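Local coordinates for ARF GTPase-activating protein GIT1 (Rattus norvegicus, PDB 6IUH) that probably acts as a GTPase-activating protein for ARF GTPases and, through this C-terminal helical domain, binds a partner protein, at residues L10-T20 with A119-K130; L31-F42 with F101-I109. All coordinates share one frame; numbering follows the deposited sequence. Where two conformers were deposited one is given.

In the fold
The four helices of the chain, 13-35, 42-57, 67-87 and 101-128, form a four-helix bundle whose first and last members run antiparallel, and both contacts lie along that one pairing. Contact 1 joins the start of helix 13-35 to the end of helix 101-128, close to the chain termini; contact 2 joins the end of helix 13-35 and the turn after it to the start of helix 101-128. Their centres are 29 Å apart, on opposite sides of the chain's centre, with about 12 Å between nearest atoms. Along the sequence, contact 2 is nested inside contact 1. A chain of another protein packs beside both, against residues such as Ile17, Val123, Leu31 and Ile109.

Contact 1. Residues L10-T20 with A119-K130; sequences LPSTEDVILKT and AKQLVTITTREK
Val16 puts one methyl on each of two residues of the facing helix: CG1 lies 3.9 Å from Val123 CG2, while the Val16 and Thr126 side chains pass each other in opposite directions, Val16 CG2 coming 3.5 Å from Thr126 OG1. One turn along, Val123 CG2 also meets Thr20, 3.2 Å from Thr20 OG1, and the methyl CG2 of Thr20 packs on it as well. Small beta-branched residues suit this seam, their short, stiff side chains filling the space between the axes of 13-20 and 119-128, 9.6 Å apart. The two segments run almost exactly antiparallel (170°), as first and last helices of a four-helix bundle can. Nearer the termini, Thr13 CG2 rests on the backbone of Thr127 and on Lys130 CG, and Leu10 CD1 reaches the aliphatic part of Glu129. Lys130 bends back over Thr13 so that NZ donates to Pro11 O at 3.0 Å, arriving from above the carbonyl plane and tying the last ordered residue to the segment that leads into the first helix. With OG1 beside the backbone N (chi1 -62°), the methyl CG2 of Thr126 is anti to that N and touches Pro11 O and Val16 CG2, and the same rotation lets OG1 donate to Leu122 O at 2.9 Å. A serine here would keep a hydroxyl but lose that methyl, and would probably open a gap between Pro11 and Val16. Thr20 and Thr127 likewise give their hydroxyls to the carbonyls of Val16 and Val123, which satisfies the polar atom of each inside its own helix. At the N-cap of the first helix, Ser12 OG accepts from Asp15 N at 3.2 Å. Phe60, in the loop after helix 42-57, covers both Pro11 and Thr126, and Met56 of that helix touches Thr20 and Leu122.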
loop_
_atom_site.group_PDB
_atom_site.type_symbol
_atom_site.label_atom_id
_atom_site.label_comp_id
_atom_site.label_asym_id
_atom_site.label_seq_id
_atom_site.Cartn_x
_atom_site.Cartn_y
_atom_site.Cartn_z
ATOM N N LEU A 10 -21.406 -0.630 3.524
ATOM C CA LEU A 10 -20.101 -0.843 4.138
ATOM C C LEU A 10 -19.871 -2.317 4.447
ATOM O O LEU A 10 -20.763 -2.996 4.953
ATOM C CB LEU A 10 -19.957 -0.016 5.417
ATOM C CG LEU A 10 -19.511 1.436 5.249
ATOM C CD1 LEU A 10 -19.322 2.077 6.608
ATOM C CD2 LEU A 10 -18.226 1.509 4.445
ATOM N N PRO A 11 -18.667 -2.815 4.139
ATOM C CA PRO A 11 -18.291 -4.205 4.410
ATOM C C PRO A 11 -18.095 -4.458 5.899
ATOM O O PRO A 11 -17.948 -3.505 6.660
ATOM C CB PRO A 11 -16.971 -4.360 3.655
ATOM C CG PRO A 11 -16.395 -2.986 3.662
ATOM C CD PRO A 11 -17.564 -2.058 3.522
ATOM N N SER A 12 -18.089 -5.723 6.304
ATOM C CA SER A 12 -17.875 -6.072 7.704
ATOM C C SER A 12 -16.430 -5.809 8.115
ATOM O O SER A 12 -15.523 -5.857 7.282
ATOM C CB SER A 12 -18.230 -7.539 7.953
ATOM O OG SER A 12 -17.359 -8.398 7.241
ATOM N N THR A 13 -16.220 -5.534 9.398
ATOM C CA THR A 13 -14.875 -5.289 9.911
ATOM C C THR A 13 -13.969 -6.496 9.685
ATOM O O THR A 13 -12.783 -6.343 9.400
ATOM C CB THR A 13 -14.891 -4.950 11.413
ATOM O OG1 THR A 13 -15.613 -5.961 12.125
ATOM C CG2 THR A 13 -15.552 -3.601 11.646
ATOM N N GLU A 14 -14.536 -7.691 9.808
ATOM C CA GLU A 14 -13.775 -8.917 9.594
ATOM C C GLU A 14 -13.273 -9.012 8.156
ATOM O O GLU A 14 -12.127 -9.391 7.918
ATOM C CB GLU A 14 -14.620 -10.148 9.936
ATOM C CG GLU A 14 -14.862 -10.358 11.428
ATOM C CD GLU A 14 -15.907 -9.416 12.002
ATOM O OE1 GLU A 14 -16.580 -8.716 11.215
ATOM O OE2 GLU A 14 -16.056 -9.380 13.242
ATOM N N ASP A 15 -14.130 -8.666 7.201
ATOM C CA ASP A 15 -13.745 -8.702 5.795
ATOM C C ASP A 15 -12.687 -7.649 5.482
ATOM O O ASP A 15 -11.747 -7.914 4.737
ATOM C CB ASP A 15 -14.961 -8.505 4.890
ATOM C CG ASP A 15 -15.831 -9.744 4.805
ATOM O OD1 ASP A 15 -15.321 -10.852 5.075
ATOM O OD2 ASP A 15 -17.025 -9.613 4.462
ATOM N N VAL A 16 -12.839 -6.458 6.050
ATOM C CA VAL A 16 -11.879 -5.386 5.813
ATOM C C VAL A 16 -10.510 -5.759 6.369
ATOM O O VAL A 16 -9.487 -5.530 5.725
ATOM C CB VAL A 16 -12.346 -4.054 6.432
ATOM C CG1 VAL A 16 -11.293 -2.973 6.239
ATOM C CG2 VAL A 16 -13.654 -3.624 5.807
ATOM N N ILE A 17 -10.498 -6.352 7.560
ATOM C CA ILE A 17 -9.253 -6.806 8.173
ATOM C C ILE A 17 -8.552 -7.851 7.305
ATOM O O ILE A 17 -7.338 -7.782 7.099
ATOM C CB ILE A 17 -9.499 -7.385 9.581
ATOM C CG1 ILE A 17 -9.842 -6.261 10.560
ATOM C CG2 ILE A 17 -8.279 -8.151 10.074
ATOM C CD1 ILE A 17 -10.228 -6.747 11.935
ATOM N N LEU A 18 -9.321 -8.805 6.785
ATOM C CA LEU A 18 -8.766 -9.858 5.936
ATOM C C LEU A 18 -8.080 -9.293 4.695
ATOM O O LEU A 18 -6.954 -9.675 4.372
ATOM C CB LEU A 18 -9.859 -10.847 5.518
ATOM C CG LEU A 18 -10.372 -11.799 6.601
ATOM C CD1 LEU A 18 -11.449 -12.720 6.047
ATOM C CD2 LEU A 18 -9.227 -12.607 7.195
ATOM N N LYS A 19 -8.752 -8.379 4.004
ATOM C CA LYS A 19 -8.190 -7.800 2.790
ATOM C C LYS A 19 -7.040 -6.849 3.112
ATOM O O LYS A 19 -6.090 -6.734 2.339
ATOM C CB LYS A 19 -9.274 -7.080 1.983
ATOM C CG LYS A 19 -10.333 -8.017 1.413
ATOM C CD LYS A 19 -9.719 -9.069 0.506
ATOM C CE LYS A 19 -10.767 -10.050 0.001
ATOM N NZ LYS A 19 -11.377 -10.839 1.107
ATOM N N THR A 20 -7.124 -6.176 4.255
ATOM C CA THR A 20 -6.052 -5.291 4.694
ATOM C C THR A 20 -4.782 -6.084 4.984
ATOM O O THR A 20 -3.683 -5.673 4.612
ATOM C CB THR A 20 -6.451 -4.493 5.954
ATOM O OG1 THR A 20 -7.549 -3.631 5.641
ATOM C CG2 THR A 20 -5.285 -3.652 6.451
ATOM N N ALA A 119 -5.134 2.201 3.437
ATOM C CA ALA A 119 -5.692 0.953 3.949
ATOM C C ALA A 119 -6.063 1.099 5.420
ATOM O O ALA A 119 -7.138 0.669 5.841
ATOM C CB ALA A 119 -4.711 -0.193 3.758
ATOM N N LYS A 120 -5.168 1.714 6.189
ATOM C CA LYS A 120 -5.414 1.993 7.601
ATOM C C LYS A 120 -6.644 2.880 7.791
ATOM O O LYS A 120 -7.465 2.634 8.677
ATOM C CB LYS A 120 -4.193 2.662 8.240
ATOM C CG LYS A 120 -4.313 2.863 9.745
ATOM C CD LYS A 120 -3.193 3.748 10.273
ATOM C CE LYS A 120 -3.248 5.131 9.641
ATOM N NZ LYS A 120 -2.100 5.986 10.056
ATOM N N GLN A 121 -6.763 3.913 6.963
ATOM C CA GLN A 121 -7.901 4.821 7.043
ATOM C C GLN A 121 -9.204 4.067 6.816
ATOM O O GLN A 121 -10.182 4.275 7.527
ATOM C CB GLN A 121 -7.760 5.958 6.029
ATOM C CG GLN A 121 -6.641 6.934 6.357
ATOM C CD GLN A 121 -6.351 7.906 5.227
ATOM O OE1 GLN A 121 -6.997 7.877 4.181
ATOM N NE2 GLN A 121 -5.366 8.771 5.435
ATOM N N LEU A 122 -9.199 3.173 5.833
ATOM C CA LEU A 122 -10.375 2.374 5.508
ATOM C C LEU A 122 -10.753 1.428 6.641
ATOM O O LEU A 122 -11.938 1.197 6.895
ATOM C CB LEU A 122 -10.132 1.586 4.220
ATOM C CG LEU A 122 -10.079 2.448 2.958
ATOM C CD1 LEU A 122 -9.537 1.651 1.775
ATOM C CD2 LEU A 122 -11.455 3.005 2.637
ATOM N N VAL A 123 -9.745 0.877 7.316
ATOM C CA VAL A 123 -9.982 0.038 8.486
ATOM C C VAL A 123 -10.668 0.846 9.581
ATOM O O VAL A 123 -11.641 0.393 10.187
ATOM C CB VAL A 123 -8.673 -0.562 9.040
ATOM C CG1 VAL A 123 -8.916 -1.224 10.390
ATOM C CG2 VAL A 123 -8.088 -1.561 8.057
ATOM N N THR A 124 -10.155 2.048 9.820
ATOM C CA THR A 124 -10.698 2.937 10.843
ATOM C C THR A 124 -12.135 3.343 10.529
ATOM O O THR A 124 -13.002 3.286 11.400
ATOM C CB THR A 124 -9.838 4.209 10.990
ATOM O OG1 THR A 124 -8.530 3.851 11.453
ATOM C CG2 THR A 124 -10.472 5.174 11.980
ATOM N N ILE A 125 -12.377 3.753 9.287
ATOM C CA ILE A 125 -13.711 4.150 8.849
ATOM C C ILE A 125 -14.724 3.038 9.080
ATOM O O ILE A 125 -15.804 3.268 9.624
ATOM C CB ILE A 125 -13.734 4.524 7.355
ATOM C CG1 ILE A 125 -12.910 5.784 7.098
ATOM C CG2 ILE A 125 -15.163 4.729 6.882
ATOM C CD1 ILE A 125 -12.557 5.975 5.634
ATOM N N THR A 126 -14.360 1.831 8.666
ATOM C CA THR A 126 -15.260 0.691 8.756
ATOM C C THR A 126 -15.620 0.382 10.206
ATOM O O THR A 126 -16.784 0.148 10.529
ATOM C CB THR A 126 -14.642 -0.554 8.104
ATOM O OG1 THR A 126 -14.423 -0.297 6.710
ATOM C CG2 THR A 126 -15.564 -1.748 8.253
ATOM N N THR A 127 -14.619 0.405 11.077
ATOM C CA THR A 127 -14.821 0.081 12.485
ATOM C C THR A 127 -15.719 1.083 13.208
ATOM O O THR A 127 -16.539 0.700 14.044
ATOM C CB THR A 127 -13.473 0.002 13.232
ATOM O OG1 THR A 127 -12.591 -0.884 12.534
ATOM C CG2 THR A 127 -13.679 -0.508 14.651
ATOM N N ARG A 128 -15.575 2.364 12.883
ATOM C CA ARG A 128 -16.326 3.416 13.565
ATOM C C ARG A 128 -17.806 3.413 13.194
ATOM O O ARG A 128 -18.628 4.013 13.885
ATOM C CB ARG A 128 -15.723 4.788 13.256
ATOM C CG ARG A 128 -14.353 5.014 13.869
ATOM C CD ARG A 128 -13.958 6.480 13.799
ATOM N NE ARG A 128 -14.919 7.337 14.487
ATOM C CZ ARG A 128 -14.881 7.610 15.788
ATOM N NH1 ARG A 128 -13.927 7.092 16.549
ATOM N NH2 ARG A 128 -15.799 8.401 16.328
ATOM N N GLU A 129 -18.144 2.746 12.097
ATOM C CA GLU A 129 -19.529 2.715 11.638
ATOM C C GLU A 129 -20.246 1.441 12.071
ATOM O O GLU A 129 -21.365 1.171 11.630
ATOM C CB GLU A 129 -19.589 2.851 10.116
ATOM C CG GLU A 129 -18.980 4.138 9.596
ATOM C CD GLU A 129 -19.728 5.365 10.077
ATOM O OE1 GLU A 129 -20.964 5.280 10.241
ATOM O OE2 GLU A 129 -19.080 6.410 10.289
ATOM N N LYS A 130 -19.604 0.668 12.941
ATOM C CA LYS A 130 -20.142 -0.628 13.355
ATOM C C LYS A 130 -20.708 -0.585 14.773
ATOM O O LYS A 130 -20.383 0.309 15.556
ATOM C CB LYS A 130 -19.059 -1.709 13.251
ATOM C CG LYS A 130 -19.049 -2.475 11.923
ATOM C CD LYS A 130 -19.409 -1.571 10.748
ATOM C CE LYS A 130 -18.965 -2.149 9.412
ATOM N NZ LYS A 130 -20.067 -2.806 8.657
#

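Contact 2. Residues L31-F42 with F101-I109; sequences LRAAQEFKHDSF and FQLLTQQVI
A Schellman motif ends helix 13-35 at Phe37, and the turn that follows, with a short 3-10 segment at 39-41, lays His39 and Phe42 against the start of helix 101-128. Phe101 CD1 sits over the centre of the His39 imidazole, 3.5 Å from His39 CG, with the ring planes inclined at 43°, while Phe37 CA lies over the opposite face. A flat ring suits this slot between backbone and aromatic. Thr105 OG1 approaches the imidazole edge, 3.7 Å from His39 CE1, and donates to Phe101 O at 2.8 Å. That carbonyl takes Thr105 N from its other face, so two bonds grip one oxygen. With OG1 beside the backbone N (chi1 -61°) and bonded to its own helix, the methyl CG2 is anti to that N and meets Ala34 CB at 3.8 Å; the small alanine allows the backbones to come near here, Ala34 CA being 6.4 Å from Thr105 CA. Phe42 fills the deeper side: its CD2 is 4.0 Å from both Leu104 CD2 and Val108 CG2, a large apolar ring among branched aliphatic chains. At the far end Leu31 CD1 meets Ile109 CD1 at 4.3 Å. The helices 31-35 and 101-109 run antiparallel at 163°. Phe42 opens helix 42-57 and, with Val108, packs on Leu30 of helix 13-35 and Cys87 of helix 67-87, so all four helices of the bundle converge here.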
loop_
_atom_site.group_PDB
_atom_site.type_symbol
_atom_site.label_atom_id
_atom_site.label_comp_id
_atom_site.label_asym_id
_atom_site.label_seq_id
_atom_site.Cartn_x
_atom_site.Cartn_y
_atom_site.Cartn_z
ATOM N N LEU A 31 8.869 -4.377 0.838
ATOM C CA LEU A 31 9.861 -3.688 1.656
ATOM C C LEU A 31 11.083 -4.571 1.876
ATOM O O LEU A 31 12.216 -4.089 1.899
ATOM C CB LEU A 31 9.260 -3.275 3.003
ATOM C CG LEU A 31 10.222 -2.566 3.958
ATOM C CD1 LEU A 31 10.816 -1.334 3.295
ATOM C CD2 LEU A 31 9.509 -2.195 5.250
ATOM N N ARG A 32 10.843 -5.867 2.036
ATOM C CA ARG A 32 11.924 -6.831 2.207
ATOM C C ARG A 32 12.781 -6.898 0.949
ATOM O O ARG A 32 14.009 -6.970 1.022
ATOM C CB ARG A 32 11.367 -8.218 2.537
ATOM C CG ARG A 32 12.437 -9.243 2.892
ATOM C CD ARG A 32 11.849 -10.637 3.057
ATOM N NE ARG A 32 11.444 -11.220 1.781
ATOM C CZ ARG A 32 12.213 -12.021 1.049
ATOM N NH1 ARG A 32 11.762 -12.507 -0.100
ATOM N NH2 ARG A 32 13.429 -12.340 1.466
ATOM N N ALA A 33 12.124 -6.872 -0.206
ATOM C CA ALA A 33 12.823 -6.910 -1.485
ATOM C C ALA A 33 13.708 -5.681 -1.654
ATOM O O ALA A 33 14.849 -5.780 -2.109
ATOM C CB ALA A 33 11.830 -7.010 -2.633
ATOM N N ALA A 34 13.173 -4.522 -1.283
ATOM C CA ALA A 34 13.916 -3.272 -1.362
ATOM C C ALA A 34 15.142 -3.315 -0.457
ATOM O O ALA A 34 16.226 -2.868 -0.835
ATOM C CB ALA A 34 13.019 -2.096 -0.989
ATOM N N GLN A 35 14.965 -3.865 0.738
ATOM C CA GLN A 35 16.041 -3.900 1.720
ATOM C C GLN A 35 17.086 -4.964 1.395
ATOM O O GLN A 35 18.253 -4.822 1.755
ATOM C CB GLN A 35 15.468 -4.132 3.121
ATOM C CG GLN A 35 14.744 -2.917 3.685
ATOM C CD GLN A 35 14.103 -3.187 5.029
ATOM O OE1 GLN A 35 13.504 -4.240 5.245
ATOM N NE2 GLN A 35 14.225 -2.232 5.944
ATOM N N GLU A 36 16.665 -6.026 0.715
ATOM C CA GLU A 36 17.567 -7.121 0.372
ATOM C C GLU A 36 18.068 -6.997 -1.062
ATOM O O GLU A 36 18.768 -7.881 -1.563
ATOM C CB GLU A 36 16.873 -8.468 0.577
ATOM C CG GLU A 36 16.583 -8.794 2.036
ATOM C CD GLU A 36 15.863 -10.118 2.208
ATOM O OE1 GLU A 36 15.513 -10.743 1.185
ATOM O OE2 GLU A 36 15.647 -10.531 3.367
ATOM N N PHE A 37 17.697 -5.893 -1.705
ATOM C CA PHE A 37 18.122 -5.561 -3.063
ATOM C C PHE A 37 17.639 -6.575 -4.097
ATOM O O PHE A 37 18.317 -6.826 -5.094
ATOM C CB PHE A 37 19.645 -5.432 -3.135
ATOM C CG PHE A 37 20.222 -4.507 -2.104
ATOM C CD1 PHE A 37 19.561 -3.345 -1.745
ATOM C CD2 PHE A 37 21.424 -4.806 -1.484
ATOM C CE1 PHE A 37 20.090 -2.493 -0.795
ATOM C CE2 PHE A 37 21.958 -3.959 -0.531
ATOM C CZ PHE A 37 21.289 -2.802 -0.187
ATOM N N LYS A 38 16.465 -7.153 -3.856
ATOM C CA LYS A 38 15.825 -8.016 -4.842
ATOM C C LYS A 38 15.062 -7.160 -5.845
ATOM O O LYS A 38 13.836 -7.238 -5.931
ATOM C CB LYS A 38 14.871 -9.008 -4.174
ATOM C CG LYS A 38 15.484 -9.822 -3.051
ATOM C CD LYS A 38 14.531 -10.917 -2.602
ATOM C CE LYS A 38 14.173 -11.837 -3.762
ATOM N NZ LYS A 38 13.220 -12.907 -3.357
ATOM N N HIS A 39 15.788 -6.343 -6.601
ATOM C CA HIS A 39 15.162 -5.371 -7.492
ATOM C C HIS A 39 14.385 -6.046 -8.622
ATOM O O HIS A 39 13.477 -5.448 -9.202
ATOM C CB HIS A 39 16.221 -4.421 -8.056
ATOM C CG HIS A 39 16.952 -3.645 -7.001
ATOM N ND1 HIS A 39 16.336 -2.691 -6.221
ATOM C CD2 HIS A 39 18.240 -3.690 -6.592
ATOM C CE1 HIS A 39 17.216 -2.175 -5.381
ATOM N NE2 HIS A 39 18.382 -2.766 -5.586
ATOM N N ASP A 40 14.728 -7.296 -8.914
ATOM C CA ASP A 40 14.010 -8.067 -9.922
ATOM C C ASP A 40 12.620 -8.470 -9.435
ATOM O O ASP A 40 11.766 -8.861 -10.229
ATOM C CB ASP A 40 14.801 -9.317 -10.309
ATOM C CG ASP A 40 15.025 -10.249 -9.134
ATOM O OD1 ASP A 40 15.343 -9.751 -8.034
ATOM O OD2 ASP A 40 14.878 -11.476 -9.310
ATOM N N SER A 41 12.396 -8.374 -8.128
ATOM C CA SER A 41 11.131 -8.801 -7.546
ATOM C C SER A 41 10.129 -7.658 -7.415
ATOM O O SER A 41 9.009 -7.862 -6.943
ATOM C CB SER A 41 11.370 -9.441 -6.175
ATOM O OG SER A 41 12.134 -10.629 -6.294
ATOM N N PHE A 42 10.520 -6.458 -7.838
ATOM C CA PHE A 42 9.653 -5.290 -7.678
ATOM C C PHE A 42 8.361 -5.398 -8.489
ATOM O O PHE A 42 7.286 -5.064 -7.992
ATOM C CB PHE A 42 10.397 -4.007 -8.056
ATOM C CG PHE A 42 11.251 -3.450 -6.947
ATOM C CD1 PHE A 42 11.592 -4.229 -5.854
ATOM C CD2 PHE A 42 11.702 -2.141 -6.995
ATOM C CE1 PHE A 42 12.375 -3.717 -4.833
ATOM C CE2 PHE A 42 12.486 -1.623 -5.979
ATOM C CZ PHE A 42 12.822 -2.413 -4.895
ATOM N N PHE A 101 18.686 3.052 -8.922
ATOM C CA PHE A 101 17.991 2.194 -7.969
ATOM C C PHE A 101 17.705 2.899 -6.645
ATOM O O PHE A 101 16.772 2.533 -5.933
ATOM C CB PHE A 101 18.793 0.914 -7.727
ATOM C CG PHE A 101 18.796 -0.018 -8.904
ATOM C CD1 PHE A 101 17.749 -0.903 -9.104
ATOM C CD2 PHE A 101 19.833 0.003 -9.820
ATOM C CE1 PHE A 101 17.741 -1.755 -10.188
ATOM C CE2 PHE A 101 19.831 -0.849 -10.906
ATOM C CZ PHE A 101 18.784 -1.727 -11.090
ATOM N N GLN A 102 18.499 3.913 -6.322
ATOM C CA GLN A 102 18.252 4.700 -5.119
ATOM C C GLN A 102 16.956 5.483 -5.272
ATOM O O GLN A 102 16.075 5.422 -4.416
ATOM C CB GLN A 102 19.419 5.648 -4.840
ATOM C CG GLN A 102 20.733 4.937 -4.563
ATOM C CD GLN A 102 20.677 4.066 -3.324
ATOM O OE1 GLN A 102 19.938 4.351 -2.382
ATOM N NE2 GLN A 102 21.460 2.994 -3.322
ATOM N N LEU A 103 16.849 6.214 -6.375
ATOM C CA LEU A 103 15.641 6.965 -6.681
ATOM C C LEU A 103 14.441 6.031 -6.817
ATOM O O LEU A 103 13.362 6.317 -6.302
ATOM C CB LEU A 103 15.830 7.779 -7.961
ATOM C CG LEU A 103 14.605 8.538 -8.469
ATOM C CD1 LEU A 103 14.095 9.508 -7.411
ATOM C CD2 LEU A 103 14.931 9.271 -9.763
ATOM N N LEU A 104 14.643 4.910 -7.503
ATOM C CA LEU A 104 13.591 3.915 -7.690
ATOM C C LEU A 104 13.039 3.402 -6.365
ATOM O O LEU A 104 11.831 3.416 -6.137
ATOM C CB LEU A 104 14.114 2.739 -8.510
ATOM C CG LEU A 104 13.205 1.512 -8.541
ATOM C CD1 LEU A 104 11.938 1.800 -9.332
ATOM C CD2 LEU A 104 13.956 0.321 -9.119
ATOM N N THR A 105 13.936 2.941 -5.499
ATOM C CA THR A 105 13.546 2.405 -4.201
ATOM C C THR A 105 12.811 3.450 -3.370
ATOM O O THR A 105 11.811 3.144 -2.715
ATOM C CB THR A 105 14.768 1.892 -3.422
ATOM O OG1 THR A 105 15.398 0.846 -4.170
ATOM C CG2 THR A 105 14.351 1.351 -2.065
ATOM N N GLN A 106 13.299 4.686 -3.409
ATOM C CA GLN A 106 12.631 5.779 -2.709
ATOM C C GLN A 106 11.192 5.938 -3.183
ATOM O O GLN A 106 10.269 5.998 -2.372
ATOM C CB GLN A 106 13.391 7.093 -2.899
ATOM C CG GLN A 106 14.731 7.146 -2.172
ATOM C CD GLN A 106 15.624 8.261 -2.678
ATOM O OE1 GLN A 106 15.192 9.111 -3.455
ATOM N NE2 GLN A 106 16.880 8.259 -2.245
ATOM N N GLN A 107 11.004 5.991 -4.498
ATOM C CA GLN A 107 9.675 6.189 -5.063
ATOM C C GLN A 107 8.755 5.014 -4.745
ATOM O O GLN A 107 7.580 5.202 -4.428
ATOM C CB GLN A 107 9.766 6.404 -6.572
ATOM C CG GLN A 107 10.419 7.723 -6.963
ATOM C CD GLN A 107 9.667 8.923 -6.418
ATOM O OE1 GLN A 107 8.447 9.018 -6.554
ATOM N NE2 GLN A 107 10.393 9.843 -5.792
ATOM N N VAL A 108 9.300 3.805 -4.819
ATOM C CA VAL A 108 8.530 2.598 -4.542
ATOM C C VAL A 108 8.019 2.574 -3.095
ATOM O O VAL A 108 6.844 2.297 -2.851
ATOM C CB VAL A 108 9.369 1.334 -4.833
ATOM C CG1 VAL A 108 8.740 0.104 -4.206
ATOM C CG2 VAL A 108 9.533 1.153 -6.338
ATOM N N ILE A 109 8.892 2.886 -2.141
ATOM C CA ILE A 109 8.496 2.888 -0.734
ATOM C C ILE A 109 7.490 4.008 -0.431
ATOM O O ILE A 109 6.593 3.832 0.395
ATOM C CB ILE A 109 9.727 3.012 0.197
ATOM C CG1 ILE A 109 10.658 1.813 -0.004
ATOM C CG2 ILE A 109 9.298 3.090 1.658
ATOM C CD1 ILE A 109 11.948 1.900 0.779
#